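Local structure of putative cell invasion protein with MAC/Perforin domain (Bacteroides thetaiotaomicron VPI-5482, 3KK7) at residues Ala176-Ala179 and Leu180-Ile183; Gly342-Pro345 and Ile346-Ile350; Leu516-Val519 and Asn520-Ile524; Met529-Tyr533 and Gln534-Ile538. The protein has no established function but belongs to the membrane-attack complex/perforin (MACPF) family and may act at membranes, possibly in cell invasion. All coordinates share one frame; numbering follows the deposited sequence.

Contact 1 of 4, residues Ala176-Ala179 and Leu180-Ile183; sequences APSA and LRKI. With EDO (1,2-ethanediol), chain D.
Ala176 to Ala179 meet Leu180 to Ile183 in a local contact along a single helix, the opening turns of helix 177-186, a few residues beyond strand 157-173 of the MACPF region. Four successive backbone bonds are the evidence: Leu180 N to Ala176 O, Arg181 N to Pro177 O, Lys182 N to Ser178 O and Ile183 N to Ala179 O, all between 2.9 and 3.2 Å. Each spans four residues, the alpha-helical pattern. Ala176 occupies the N-cap position and Pro177 follows as the first helical residue, a site that suits proline because an N-H there has no earlier helical carbonyl to bond. Ser178 N, also in the first turn, instead donates to O1 of a bound 1,2-ethanediol at 2.9 Å, with an N-H...O angle of 159°. Ser178 OG lies beside its own backbone N (chi1 -74°), which lets it add a weak bond of 3.2 Å to that same O1. The diol probably came from the crystallisation liquor, yet it marks where an acceptor can meet the helix N-terminus. On the outer surface Arg181 bends at chi3 (-65°), and Pro177 O lies 4.0 Å above the plane of its guanidinium, over the centre. Leu180 and Ile183 face the protein interior; Ile183 CG1 runs 3.5 Å from Ala179 O. Leu180 packs on the loop after strand 343-345, while Arg181 and Lys182 both touch Tyr533 of helix 529-535.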
loop_
_atom_site.group_PDB
_atom_site.type_symbol
_atom_site.label_atom_id
_atom_site.label_comp_id
_atom_site.label_asym_id
_atom_site.label_seq_id
_atom_site.Cartn_x
_atom_site.Cartn_y
_atom_site.Cartn_z
ATOM N N ALA A 176 -13.426 -11.354 5.391
ATOM C CA ALA A 176 -12.952 -12.325 6.368
ATOM C C ALA A 176 -11.557 -12.787 5.930
ATOM O O ALA A 176 -11.324 -13.055 4.732
ATOM C CB ALA A 176 -13.888 -13.519 6.518
ATOM N N PRO A 177 -10.621 -12.854 6.897
ATOM C CA PRO A 177 -9.235 -13.222 6.601
ATOM C C PRO A 177 -9.115 -14.442 5.721
ATOM O O PRO A 177 -8.274 -14.449 4.830
ATOM C CB PRO A 177 -8.630 -13.501 7.982
ATOM C CG PRO A 177 -9.403 -12.621 8.916
ATOM C CD PRO A 177 -10.817 -12.539 8.330
ATOM N N SER A 178 -9.941 -15.452 5.964
ATOM C CA SER A 178 -9.935 -16.679 5.165
ATOM C C SER A 178 -10.404 -16.430 3.714
ATOM O O SER A 178 -9.946 -17.082 2.774
ATOM C CB SER A 178 -10.790 -17.755 5.833
ATOM O OG SER A 178 -10.130 -18.314 6.982
ATOM N N ALA A 179 -11.326 -15.496 3.543
ATOM C CA ALA A 179 -11.688 -15.027 2.231
ATOM C C ALA A 179 -10.481 -14.360 1.569
ATOM O O ALA A 179 -10.122 -14.680 0.443
ATOM C CB ALA A 179 -12.843 -14.032 2.344
ATOM N N LEU A 180 -9.852 -13.427 2.281
ATOM C CA LEU A 180 -8.747 -12.675 1.717
ATOM C C LEU A 180 -7.628 -13.616 1.303
ATOM O O LEU A 180 -7.007 -13.457 0.245
ATOM C CB LEU A 180 -8.239 -11.609 2.680
ATOM C CG LEU A 180 -9.175 -10.417 2.952
ATOM C CD1 LEU A 180 -8.478 -9.402 3.808
ATOM C CD2 LEU A 180 -9.689 -9.765 1.690
ATOM N N ARG A 181 -7.395 -14.648 2.079
ATOM C CA ARG A 181 -6.332 -15.557 1.681
ATOM C C ARG A 181 -6.672 -16.330 0.409
ATOM O O ARG A 181 -5.818 -16.494 -0.459
ATOM C CB ARG A 181 -5.896 -16.450 2.834
ATOM C CG ARG A 181 -4.777 -15.772 3.658
ATOM C CD ARG A 181 -4.160 -16.734 4.671
ATOM N NE ARG A 181 -5.169 -17.091 5.660
ATOM C CZ ARG A 181 -5.420 -16.412 6.774
ATOM N NH1 ARG A 181 -4.720 -15.321 7.093
ATOM N NH2 ARG A 181 -6.388 -16.829 7.585
ATOM N N LYS A 182 -7.920 -16.773 0.290
ATOM C CA LYS A 182 -8.366 -17.451 -0.919
ATOM C C LYS A 182 -8.142 -16.557 -2.116
ATOM O O LYS A 182 -7.678 -17.047 -3.165
ATOM C CB LYS A 182 -9.856 -17.779 -0.866
ATOM C CG LYS A 182 -10.180 -19.127 -0.341
ATOM C CD LYS A 182 -11.291 -19.771 -1.124
ATOM C CE LYS A 182 -11.410 -21.183 -0.710
ATOM N NZ LYS A 182 -10.189 -22.020 -1.004
ATOM N N ILE A 183 -8.478 -15.259 -1.963
ATOM C CA ILE A 183 -8.331 -14.292 -3.063
ATOM C C ILE A 183 -6.858 -14.161 -3.446
ATOM O O ILE A 183 -6.516 -14.198 -4.632
ATOM C CB ILE A 183 -8.926 -12.950 -2.707
ATOM C CG1 ILE A 183 -10.436 -13.055 -2.616
ATOM C CG2 ILE A 183 -8.581 -11.875 -3.742
ATOM C CD1 ILE A 183 -11.134 -11.741 -2.181
HETATM C C1 EDO D . -12.549 -16.511 8.823
HETATM O O1 EDO D . -11.445 -15.747 8.406
HETATM C C2 EDO D . -11.991 -17.400 9.902
HETATM O O2 EDO D . -11.419 -16.504 10.868
#

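Contact 2 of 4, residues Gly342-Pro345 and Ile346-Ile350; sequences GLYP and ISDFI
Pro345 and Asp348 are joined by the one backbone hydrogen bond between Gly342-Pro345 and Ile346-Ile350, a local contact where strand 343-345 runs into a short 3-10 turn. Asp348 N reaches Pro345 O at 3.0 Å from 54° above the carbonyl plane, a three-residue spacing repeated by Phe349 N on Ile346 O at 2.9 Å. Across the contact itself the polar side chains meet carbon. Asp348 OD2 lies 3.2 Å from Tyr344 CD2, with ring and carboxylate planes 51° apart, and 3.5 Å from Pro345 CG; its charge is met by a salt bridge to Lys125. Ser347 OG, turned between its backbone N and carbonyl carbon (chi1 56°), sits 3.5 Å from Pro345 CB and makes a weak hydrogen bond to Asn360. A glycine in place of Pro345 would probably leave Asp348 OD2 and Ser347 OG without the ring carbons beside them and let the chain swing more freely ahead of the turn. The apolar contact is Tyr344 CB, which approaches Phe349 CE1 at 3.7 Å near the ring plane. A polar atom, Pro345 O, also lies at the ring edge, 3.6 Å from Phe349 CD1. The strand end and the turn sit among three elements: Tyr344 pairs by its backbone with Val212 of strand 211-218, Pro345 and Ile346 pack on Tyr359 of helix 353-363, and Tyr344, Asp348 and Phe349 touch helix 177-186.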
loop_
_atom_site.group_PDB
_atom_site.type_symbol
_atom_site.label_atom_id
_atom_site.label_comp_id
_atom_site.label_asym_id
_atom_site.label_seq_id
_atom_site.Cartn_x
_atom_site.Cartn_y
_atom_site.Cartn_z
ATOM N N GLY A 342 -13.180 0.798 4.588
ATOM C CA GLY A 342 -13.362 0.431 3.178
ATOM C C GLY A 342 -12.081 0.322 2.359
ATOM O O GLY A 342 -12.139 0.052 1.166
ATOM N N LEU A 343 -10.930 0.586 2.989
ATOM C CA LEU A 343 -9.611 0.473 2.348
ATOM C C LEU A 343 -8.750 -0.526 3.115
ATOM O O LEU A 343 -8.533 -0.376 4.300
ATOM C CB LEU A 343 -8.876 1.824 2.281
ATOM C CG LEU A 343 -9.427 2.947 1.409
ATOM C CD1 LEU A 343 -8.589 4.213 1.619
ATOM C CD2 LEU A 343 -9.451 2.537 -0.047
ATOM N N TYR A 344 -8.243 -1.527 2.411
ATOM C CA TYR A 344 -7.413 -2.570 2.988
ATOM C C TYR A 344 -6.017 -2.466 2.434
ATOM O O TYR A 344 -5.840 -2.152 1.270
ATOM C CB TYR A 344 -7.999 -3.950 2.646
ATOM C CG TYR A 344 -8.914 -4.469 3.727
ATOM C CD1 TYR A 344 -10.033 -3.739 4.113
ATOM C CD2 TYR A 344 -8.640 -5.670 4.394
ATOM C CE1 TYR A 344 -10.853 -4.185 5.116
ATOM C CE2 TYR A 344 -9.474 -6.131 5.415
ATOM C CZ TYR A 344 -10.566 -5.378 5.763
ATOM O OH TYR A 344 -11.404 -5.793 6.738
ATOM N N PRO A 345 -5.013 -2.731 3.256
ATOM C CA PRO A 345 -3.686 -2.695 2.726
ATOM C C PRO A 345 -3.484 -3.730 1.642
ATOM O O PRO A 345 -4.039 -4.812 1.723
ATOM C CB PRO A 345 -2.831 -3.095 3.931
ATOM C CG PRO A 345 -3.697 -3.959 4.736
ATOM C CD PRO A 345 -5.030 -3.288 4.617
ATOM N N ILE A 346 -2.655 -3.412 0.659
ATOM C CA ILE A 346 -2.279 -4.378 -0.390
ATOM C C ILE A 346 -1.723 -5.641 0.240
ATOM O O ILE A 346 -1.908 -6.733 -0.285
ATOM C CB ILE A 346 -1.253 -3.757 -1.380
ATOM C CG1 ILE A 346 -1.927 -2.641 -2.171
ATOM C CG2 ILE A 346 -0.718 -4.756 -2.374
ATOM C CD1 ILE A 346 -0.967 -1.818 -2.972
ATOM N N SER A 347 -1.071 -5.506 1.391
ATOM C CA SER A 347 -0.469 -6.676 2.057
ATOM C C SER A 347 -1.483 -7.742 2.449
ATOM O O SER A 347 -1.135 -8.920 2.544
ATOM C CB SER A 347 0.373 -6.276 3.262
ATOM O OG SER A 347 -0.378 -5.539 4.176
ATOM N N ASP A 348 -2.734 -7.351 2.661
ATOM C CA ASP A 348 -3.792 -8.340 2.904
ATOM C C ASP A 348 -4.152 -9.181 1.697
ATOM O O ASP A 348 -4.793 -10.196 1.865
ATOM C CB ASP A 348 -5.054 -7.679 3.467
ATOM C CG ASP A 348 -4.962 -7.459 4.968
ATOM O OD1 ASP A 348 -4.103 -8.109 5.613
ATOM O OD2 ASP A 348 -5.748 -6.641 5.510
ATOM N N PHE A 349 -3.729 -8.783 0.497
ATOM C CA PHE A 349 -4.074 -9.500 -0.736
ATOM C C PHE A 349 -2.971 -10.344 -1.358
ATOM O O PHE A 349 -3.115 -10.797 -2.484
ATOM C CB PHE A 349 -4.641 -8.499 -1.749
ATOM C CG PHE A 349 -5.951 -7.961 -1.314
ATOM C CD1 PHE A 349 -6.013 -6.984 -0.354
ATOM C CD2 PHE A 349 -7.123 -8.509 -1.782
ATOM C CE1 PHE A 349 -7.211 -6.542 0.095
ATOM C CE2 PHE A 349 -8.338 -8.069 -1.316
ATOM C CZ PHE A 349 -8.387 -7.089 -0.385
ATOM N N ILE A 350 -1.890 -10.571 -0.614
ATOM C CA ILE A 350 -0.748 -11.355 -1.093
ATOM C C ILE A 350 -0.320 -12.336 -0.029
ATOM O O ILE A 350 -0.549 -12.110 1.157
ATOM C CB ILE A 350 0.431 -10.451 -1.547
ATOM C CG1 ILE A 350 0.878 -9.501 -0.448
ATOM C CG2 ILE A 350 0.043 -9.612 -2.748
ATOM C CD1 ILE A 350 1.978 -8.596 -0.894
#

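Contact 3 of 4, residues Leu516-Val519 and Asn520-Ile524; sequences LDWV and NGIPI
Asn520 N bonds to Leu516 O at 3.0 Å and Gly521 N to Asp517 O at 3.2 Å, the two sound hydrogen bonds of this local contact in the final turn of helix 516-521. Trp518 O receives two weak bonds, from Gly521 N at 3.1 Å and Ile522 N at 3.3 Å, and Ile522 N makes another weak one to Val519 O at 3.1 Å. Such mixed three- and four-residue spacing fits a helix that ends here, Ile522 being the first residue to leave helical torsions. Val519 O also accepts a hydrogen bond from Lys481. Further out, the Asn520 amide crosses the Leu516 side chain, its OD1 3.7 Å from Leu516 CD1. The principal packing is a CH-pi contact: Ile522 CD1 stands over one face of the Trp518 indole, 4.2 Å from the five-membered ring centroid and 24° off its normal. Trp518 CG swings away from the backbone N (chi1 173°), which brings the indole alongside Ile522. Its other contacts include an edge-to-face meeting with Tyr446 and a weak NE1 bond to Glu476 O. With an alanine at Trp518, Ile522 CD1 would probably lose the aromatic face beneath it, and Glu476 O its weak donor. Val519 and Ile522 both touch Ile492. Where backbone bonding weakens at the helix end, indole-to-isoleucine packing thus adds a side-chain contact between the last turn and the chain leaving it.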
loop_
_atom_site.group_PDB
_atom_site.type_symbol
_atom_site.label_atom_id
_atom_site.label_comp_id
_atom_site.label_asym_id
_atom_site.label_seq_id
_atom_site.Cartn_x
_atom_site.Cartn_y
_atom_site.Cartn_z
ATOM N N LEU A 516 18.340 -21.977 -11.748
ATOM C CA LEU A 516 17.494 -22.593 -12.741
ATOM C C LEU A 516 17.765 -24.089 -12.817
ATOM O O LEU A 516 16.829 -24.885 -12.844
ATOM C CB LEU A 516 17.702 -21.926 -14.093
ATOM C CG LEU A 516 16.765 -22.373 -15.218
ATOM C CD1 LEU A 516 15.289 -22.492 -14.750
ATOM C CD2 LEU A 516 16.920 -21.410 -16.415
ATOM N N ASP A 517 19.032 -24.482 -12.832
ATOM C CA ASP A 517 19.361 -25.907 -12.846
ATOM C C ASP A 517 18.703 -26.583 -11.673
ATOM O O ASP A 517 17.862 -27.468 -11.848
ATOM C CB ASP A 517 20.868 -26.151 -12.775
ATOM C CG ASP A 517 21.564 -25.890 -14.087
ATOM O OD1 ASP A 517 20.879 -25.572 -15.084
ATOM O OD2 ASP A 517 22.806 -26.001 -14.118
ATOM N N TRP A 518 19.063 -26.141 -10.476
ATOM C CA TRP A 518 18.518 -26.727 -9.264
ATOM C C TRP A 518 16.993 -26.898 -9.297
ATOM O O TRP A 518 16.465 -27.974 -9.026
ATOM C CB TRP A 518 18.911 -25.881 -8.073
ATOM C CG TRP A 518 18.250 -26.311 -6.827
ATOM C CD1 TRP A 518 18.001 -27.590 -6.424
ATOM C CD2 TRP A 518 17.780 -25.459 -5.787
ATOM N NE1 TRP A 518 17.385 -27.584 -5.201
ATOM C CE2 TRP A 518 17.244 -26.287 -4.783
ATOM C CE3 TRP A 518 17.762 -24.069 -5.606
ATOM C CZ2 TRP A 518 16.684 -25.774 -3.617
ATOM C CZ3 TRP A 518 17.216 -23.550 -4.431
ATOM C CH2 TRP A 518 16.681 -24.398 -3.456
ATOM N N VAL A 519 16.295 -25.841 -9.652
ATOM C CA VAL A 519 14.850 -25.872 -9.644
ATOM C C VAL A 519 14.263 -26.858 -10.656
ATOM O O VAL A 519 13.252 -27.502 -10.385
ATOM C CB VAL A 519 14.287 -24.445 -9.855
ATOM C CG1 VAL A 519 12.790 -24.496 -10.155
ATOM C CG2 VAL A 519 14.602 -23.572 -8.606
ATOM N N ASN A 520 14.903 -26.983 -11.814
ATOM C CA ASN A 520 14.450 -27.926 -12.829
ATOM C C ASN A 520 14.519 -29.358 -12.318
ATOM O O ASN A 520 13.680 -30.178 -12.669
ATOM C CB ASN A 520 15.270 -27.805 -14.120
ATOM C CG ASN A 520 14.981 -26.531 -14.907
ATOM O OD1 ASN A 520 13.895 -25.948 -14.840
ATOM N ND2 ASN A 520 15.957 -26.114 -15.690
ATOM N N GLY A 521 15.522 -29.656 -11.495
ATOM C CA GLY A 521 15.663 -30.979 -10.886
ATOM C C GLY A 521 14.654 -31.278 -9.787
ATOM O O GLY A 521 14.373 -32.445 -9.512
ATOM N N ILE A 522 14.111 -30.230 -9.157
ATOM C CA ILE A 522 13.129 -30.390 -8.079
ATOM C C ILE A 522 11.890 -31.158 -8.583
ATOM O O ILE A 522 11.303 -30.787 -9.609
ATOM C CB ILE A 522 12.700 -29.008 -7.475
ATOM C CG1 ILE A 522 13.858 -28.392 -6.670
ATOM C CG2 ILE A 522 11.434 -29.145 -6.602
ATOM C CD1 ILE A 522 13.547 -27.015 -6.044
ATOM N N PRO A 523 11.493 -32.226 -7.870
ATOM C CA PRO A 523 10.306 -32.973 -8.313
ATOM C C PRO A 523 8.969 -32.247 -8.089
ATOM O O PRO A 523 8.770 -31.581 -7.076
ATOM C CB PRO A 523 10.375 -34.283 -7.510
ATOM C CG PRO A 523 11.282 -34.010 -6.377
ATOM C CD PRO A 523 12.226 -32.928 -6.805
ATOM N N ILE A 524 8.078 -32.396 -9.061
ATOM C CA ILE A 524 6.743 -31.831 -9.024
ATOM C C ILE A 524 5.844 -32.611 -8.064
ATOM O O ILE A 524 5.638 -33.817 -8.236
ATOM C CB ILE A 524 6.065 -31.898 -10.429
ATOM C CG1 ILE A 524 6.718 -30.909 -11.396
ATOM C CG2 ILE A 524 4.571 -31.620 -10.318
ATOM C CD1 ILE A 524 6.304 -31.100 -12.829
#

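Contact 4 of 4, residues Met529-Tyr533 and Gln534-Ile538; sequences MTTLY and QRYKI
Leu532 and Tyr536 carry the tightly packed side of this local contact, where helix 529-535 ends and strand 537-540 begins within the D3 region. Leu532, its CG opposite the backbone N (chi1 -157°), sets CD1 over one face of the Tyr536 ring, 4.2 Å from the centroid and 26° off the normal: a CH-pi contact between side chains crossing at about a right angle. The backbone supports the same pair, Tyr536 N bonding to Leu532 O at 2.8 Å. Thr531 O comes up in the plane of the Tyr536 ring at its edge. Ile538, already in the strand, reaches back so that its CD1 lies 4.1 Å from Leu532 CG, where the start of the strand lies back against the helix. Leu532 continues this apolar layer onto Phe482, Tyr491 and Tyr493 of the D3 sheet.

The opposite character appears at Gln534 and Arg535, both exposed. Gln534 N is bonded to Thr530 O at 2.9 Å and Arg535 N to Thr531 O at 3.0 Å, bonds that are bent as the helix ends. The near carbons lie against the same carbonyls, Gln534 CG 3.1 Å from Thr530 O and Arg535 CB 3.4 Å from Thr531 O, while the polar ends make no bond across the contact. Gln534 runs alongside Tyr533 in the same direction, its CG 3.8 Å from Tyr533 CD1 and its amide turned 73° from the ring plane. Chemically, then, the helix-to-strand junction relies on apolar and aromatic packing on its inner side, with the aliphatic part of Gln534 lying beside Tyr533 on the exposed side.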
loop_
_atom_site.group_PDB
_atom_site.type_symbol
_atom_site.label_atom_id
_atom_site.label_comp_id
_atom_site.label_asym_id
_atom_site.label_seq_id
_atom_site.Cartn_x
_atom_site.Cartn_y
_atom_site.Cartn_z
HETATM N N MSE A 529 -3.538 -24.892 -2.345
HETATM C CA MSE A 529 -3.132 -23.575 -1.926
HETATM C C MSE A 529 -3.399 -23.375 -0.445
HETATM O O MSE A 529 -2.581 -22.777 0.261
HETATM C CB MSE A 529 -3.829 -22.486 -2.744
HETATM C CG MSE A 529 -3.324 -22.361 -4.176
HETATM SE SE MSE A 529 -1.391 -22.132 -4.358
HETATM C CE MSE A 529 -1.202 -20.314 -3.695
ATOM N N THR A 530 -4.518 -23.902 0.041
ATOM C CA THR A 530 -4.923 -23.622 1.414
ATOM C C THR A 530 -3.917 -24.286 2.341
ATOM O O THR A 530 -3.510 -23.680 3.319
ATOM C CB THR A 530 -6.407 -24.026 1.728
ATOM O OG1 THR A 530 -6.520 -25.442 1.794
ATOM C CG2 THR A 530 -7.397 -23.530 0.674
ATOM N N THR A 531 -3.469 -25.499 1.997
ATOM C CA THR A 531 -2.414 -26.188 2.761
ATOM C C THR A 531 -1.138 -25.357 2.749
ATOM O O THR A 531 -0.494 -25.154 3.784
ATOM C CB THR A 531 -2.131 -27.615 2.206
ATOM O OG1 THR A 531 -3.224 -28.473 2.546
ATOM C CG2 THR A 531 -0.811 -28.210 2.761
ATOM N N LEU A 532 -0.780 -24.839 1.590
ATOM C CA LEU A 532 0.434 -24.051 1.492
ATOM C C LEU A 532 0.402 -22.857 2.440
ATOM O O LEU A 532 1.263 -22.710 3.303
ATOM C CB LEU A 532 0.645 -23.585 0.054
ATOM C CG LEU A 532 2.085 -23.233 -0.312
ATOM C CD1 LEU A 532 2.994 -24.476 -0.082
ATOM C CD2 LEU A 532 2.140 -22.717 -1.772
ATOM N N TYR A 533 -0.608 -22.011 2.326
ATOM C CA TYR A 533 -0.609 -20.809 3.147
ATOM C C TYR A 533 -1.022 -21.043 4.595
ATOM O O TYR A 533 -0.801 -20.184 5.446
ATOM C CB TYR A 533 -1.423 -19.667 2.504
ATOM C CG TYR A 533 -2.894 -19.914 2.197
ATOM C CD1 TYR A 533 -3.826 -20.123 3.215
ATOM C CD2 TYR A 533 -3.374 -19.836 0.890
ATOM C CE1 TYR A 533 -5.189 -20.285 2.945
ATOM C CE2 TYR A 533 -4.739 -20.018 0.608
ATOM C CZ TYR A 533 -5.639 -20.244 1.645
ATOM O OH TYR A 533 -6.975 -20.439 1.379
ATOM N N GLN A 534 -1.648 -22.167 4.896
ATOM C CA GLN A 534 -2.004 -22.428 6.295
ATOM C C GLN A 534 -0.839 -23.023 7.072
ATOM O O GLN A 534 -0.759 -22.838 8.292
ATOM C CB GLN A 534 -3.233 -23.328 6.425
ATOM C CG GLN A 534 -4.486 -22.626 6.016
ATOM C CD GLN A 534 -5.722 -23.396 6.307
ATOM O OE1 GLN A 534 -5.700 -24.603 6.587
ATOM N NE2 GLN A 534 -6.832 -22.700 6.259
ATOM N N ARG A 535 0.047 -23.735 6.371
ATOM C CA ARG A 535 1.086 -24.512 7.025
ATOM C C ARG A 535 2.493 -24.124 6.626
ATOM O O ARG A 535 3.432 -24.591 7.250
ATOM C CB ARG A 535 0.854 -26.011 6.778
ATOM C CG ARG A 535 -0.466 -26.584 7.420
ATOM C CD ARG A 535 -0.658 -28.108 7.171
ATOM N NE ARG A 535 0.607 -28.828 7.376
ATOM C CZ ARG A 535 0.906 -30.043 6.903
ATOM N NH1 ARG A 535 0.011 -30.757 6.216
ATOM N NH2 ARG A 535 2.116 -30.554 7.139
ATOM N N TYR A 536 2.660 -23.270 5.616
ATOM C CA TYR A 536 4.002 -22.849 5.203
ATOM C C TYR A 536 4.216 -21.336 5.360
ATOM O O TYR A 536 3.261 -20.568 5.460
ATOM C CB TYR A 536 4.294 -23.293 3.761
ATOM C CG TYR A 536 4.398 -24.795 3.596
ATOM C CD1 TYR A 536 3.262 -25.586 3.580
ATOM C CD2 TYR A 536 5.629 -25.421 3.451
ATOM C CE1 TYR A 536 3.341 -26.969 3.434
ATOM C CE2 TYR A 536 5.729 -26.821 3.293
ATOM C CZ TYR A 536 4.576 -27.596 3.294
ATOM O OH TYR A 536 4.635 -28.971 3.156
ATOM N N LYS A 537 5.483 -20.946 5.454
ATOM C CA LYS A 537 5.902 -19.569 5.305
ATOM C C LYS A 537 6.312 -19.435 3.842
ATOM O O LYS A 537 7.080 -20.235 3.331
ATOM C CB LYS A 537 7.094 -19.256 6.208
ATOM C CG LYS A 537 6.794 -19.230 7.734
ATOM C CD LYS A 537 5.954 -18.006 8.151
ATOM C CE LYS A 537 5.618 -18.055 9.642
ATOM N NZ LYS A 537 5.039 -16.765 10.133
ATOM N N ILE A 538 5.765 -18.448 3.162
ATOM C CA ILE A 538 6.021 -18.257 1.751
ATOM C C ILE A 538 6.830 -16.968 1.514
ATOM O O ILE A 538 6.445 -15.880 1.962
ATOM C CB ILE A 538 4.702 -18.185 0.946
ATOM C CG1 ILE A 538 3.829 -19.427 1.188
ATOM C CG2 ILE A 538 5.012 -18.063 -0.535
ATOM C CD1 ILE A 538 2.455 -19.230 0.704
#

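Overall arrangement
Contacts 2 and 4 both touch helix 177-186, which holds contact 1. Contacts 1 and 2 have centres 11 Å apart and touch through Leu180, whose CD2 lies 3.6 Å from Phe349 CZ and whose CD1 lies 3.8 Å from Tyr344 CE2. Contacts 1 and 4, with centres 13 Å apart, meet as Arg181 CD approaches Tyr533 CD1 at 3.7 Å, so the MACPF region abuts D3 here. Contacts 2 and 4 do not touch; their nearest atoms are about 7 Å apart. Contact 3 touches none of the others, with nearest atoms about 11 Å from contact 4 and about 20 Å from contact 1. No active site is identified; the ethanediol at contact 1 is probably a crystallisation additive.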